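Local coordinates for pyridine synthase TbtD (PDB 5WA4), which probably catalyses the [4+2] aza-cycloaddition that builds the pyridine core of the thiopeptide antibiotic thiomuracin, at residues G29-F34 / S150-L155. Residues are numbered along the deposited sequence; the frame is centred on the assembly and turned at random.
Sequences GVRPAF and SVYHAL
Arg-31 and Tyr-152 mark the closest CA-CA approach of two helical segments, 29-34 of helix 22-35 and 150-155 of helix 135-159, with their CA atoms still 8.1 Å apart. No hydrogen bond joins the two segments. Tyr-152 reaches across with its ring, while the aliphatic chain of Arg-31 runs over one face of that ring in the opposite direction. Arg-31 CB lies 3.4 Å from Tyr-152 CE1, near the phenolic end, and CD sits squarely over the middle, 3.5 Å from the ring centroid and 5° off its normal, as a CH-pi contact. CG of Arg-31 stands anti to the backbone N (chi1 161°), which sends the chain out along the ring, and a bend at chi3 then turns the guanidinium up from it toward the CB end of the tyrosine. The resulting cation-pi interaction is off-centre, with Arg-31 CZ 5.0 Å from the ring centroid and the two planes 33° apart. At the other end of the tyrosine, OH comes to 3.8 Å from CD2 of Phe-34, whose side chain crosses that of Tyr-152 at about a right angle. Both aromatic side chains also touch Phe-46 of strand 44-49, so the contact sits where the two helices meet the antiparallel sheet. A long, weak ion pair links Arg-31 to Glu-156 and may draw the guanidinium toward helix 135-159. Between the two segments the contact is therefore mainly aliphatic packing against an aromatic face; a methylene, not the charged group, lies over the ring centre, so the electrostatic part is probably modest.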
loop_
_atom_site.group_PDB
_atom_site.type_symbol
_atom_site.label_atom_id
_atom_site.label_comp_id
_atom_site.label_asym_id
_atom_site.label_seq_id
_atom_site.Cartn_x
_atom_site.Cartn_y
_atom_site.Cartn_z
ATOM N N GLY E 29 0.164 -46.601 23.074
ATOM C CA GLY E 29 -1.011 -47.038 22.350
ATOM C C GLY E 29 -0.780 -47.099 20.853
ATOM O O GLY E 29 -1.078 -48.110 20.219
ATOM N N VAL E 30 -0.232 -46.036 20.274
ATOM C CA VAL E 30 -0.197 -45.959 18.822
ATOM C C VAL E 30 0.976 -46.748 18.237
ATOM O O VAL E 30 0.778 -47.549 17.326
ATOM C CB VAL E 30 -0.153 -44.496 18.336
ATOM C CG1 VAL E 30 0.126 -44.452 16.839
ATOM C CG2 VAL E 30 -1.475 -43.801 18.645
ATOM N N ARG E 31 2.182 -46.542 18.760
ATOM C CA ARG E 31 3.356 -47.250 18.235
ATOM C C ARG E 31 3.197 -48.787 18.245
ATOM O O ARG E 31 3.425 -49.425 17.214
ATOM C CB ARG E 31 4.634 -46.848 18.992
ATOM C CG ARG E 31 5.778 -47.841 18.820
ATOM C CD ARG E 31 7.122 -47.323 19.337
ATOM N NE ARG E 31 7.154 -47.203 20.788
ATOM C CZ ARG E 31 8.274 -47.029 21.485
ATOM N NH1 ARG E 31 9.443 -46.981 20.837
ATOM N NH2 ARG E 31 8.230 -46.914 22.821
ATOM N N PRO E 32 2.803 -49.386 19.390
ATOM C CA PRO E 32 2.525 -50.831 19.353
ATOM C C PRO E 32 1.545 -51.274 18.252
ATOM O O PRO E 32 1.809 -52.276 17.592
ATOM C CB PRO E 32 1.924 -51.097 20.734
ATOM C CG PRO E 32 2.570 -50.094 21.607
ATOM C CD PRO E 32 2.706 -48.858 20.768
ATOM N N ALA E 33 0.443 -50.555 18.064
ATOM C CA ALA E 33 -0.521 -50.904 17.024
ATOM C C ALA E 33 0.164 -50.926 15.657
ATOM O O ALA E 33 -0.137 -51.772 14.814
ATOM C CB ALA E 33 -1.687 -49.930 17.025
ATOM N N PHE E 34 1.106 -50.002 15.467
ATOM C CA PHE E 34 1.834 -49.862 14.210
ATOM C C PHE E 34 2.768 -51.038 13.974
ATOM O O PHE E 34 2.900 -51.509 12.842
ATOM C CB PHE E 34 2.647 -48.559 14.177
ATOM C CG PHE E 34 1.873 -47.353 13.702
ATOM C CD1 PHE E 34 0.484 -47.312 13.783
ATOM C CD2 PHE E 34 2.543 -46.254 13.182
ATOM C CE1 PHE E 34 -0.225 -46.195 13.346
ATOM C CE2 PHE E 34 1.849 -45.137 12.748
ATOM C CZ PHE E 34 0.459 -45.103 12.826
ATOM N N SER E 150 12.052 -41.433 14.341
ATOM C CA SER E 150 12.732 -40.278 14.911
ATOM C C SER E 150 11.826 -39.597 15.935
ATOM O O SER E 150 12.298 -38.860 16.821
ATOM C CB SER E 150 13.156 -39.284 13.824
ATOM O OG SER E 150 14.438 -39.603 13.332
ATOM N N VAL E 151 10.526 -39.848 15.805
ATOM C CA VAL E 151 9.573 -39.329 16.759
ATOM C C VAL E 151 9.730 -40.073 18.084
ATOM O O VAL E 151 10.042 -39.448 19.106
ATOM C CB VAL E 151 8.150 -39.442 16.249
ATOM C CG1 VAL E 151 7.176 -38.996 17.305
ATOM C CG2 VAL E 151 7.994 -38.573 15.026
ATOM N N TYR E 152 9.539 -41.395 18.051
ATOM C CA TYR E 152 9.656 -42.255 19.231
ATOM C C TYR E 152 10.936 -42.006 20.036
ATOM O O TYR E 152 10.894 -41.754 21.251
ATOM C CB TYR E 152 9.605 -43.713 18.821
ATOM C CG TYR E 152 8.367 -44.093 18.059
ATOM C CD1 TYR E 152 7.125 -43.637 18.455
ATOM C CD2 TYR E 152 8.438 -44.920 16.936
ATOM C CE1 TYR E 152 5.978 -43.987 17.757
ATOM C CE2 TYR E 152 7.290 -45.283 16.234
ATOM C CZ TYR E 152 6.069 -44.807 16.652
ATOM O OH TYR E 152 4.923 -45.147 15.986
ATOM N N HIS E 153 12.065 -42.069 19.339
ATOM C CA HIS E 153 13.372 -41.766 19.916
ATOM C C HIS E 153 13.344 -40.437 20.665
ATOM O O HIS E 153 13.780 -40.362 21.812
ATOM C CB HIS E 153 14.433 -41.739 18.817
ATOM C CG HIS E 153 15.841 -41.688 19.321
ATOM N ND1 HIS E 153 16.494 -40.502 19.591
ATOM C CD2 HIS E 153 16.739 -42.673 19.562
ATOM C CE1 HIS E 153 17.728 -40.760 19.986
ATOM N NE2 HIS E 153 17.902 -42.070 19.980
ATOM N N ALA E 154 12.808 -39.400 20.028
ATOM C CA ALA E 154 12.716 -38.086 20.653
ATOM C C ALA E 154 11.756 -38.086 21.851
ATOM O O ALA E 154 12.043 -37.472 22.885
ATOM C CB ALA E 154 12.286 -37.057 19.637
ATOM N N LEU E 155 10.624 -38.769 21.718
ATOM C CA LEU E 155 9.639 -38.764 22.787
ATOM C C LEU E 155 10.154 -39.591 23.952
ATOM O O LEU E 155 9.968 -39.208 25.098
ATOM C CB LEU E 155 8.277 -39.289 22.312
ATOM C CG LEU E 155 7.606 -38.358 21.286
ATOM C CD1 LEU E 155 6.092 -38.517 21.229
ATOM C CD2 LEU E 155 7.970 -36.896 21.530
#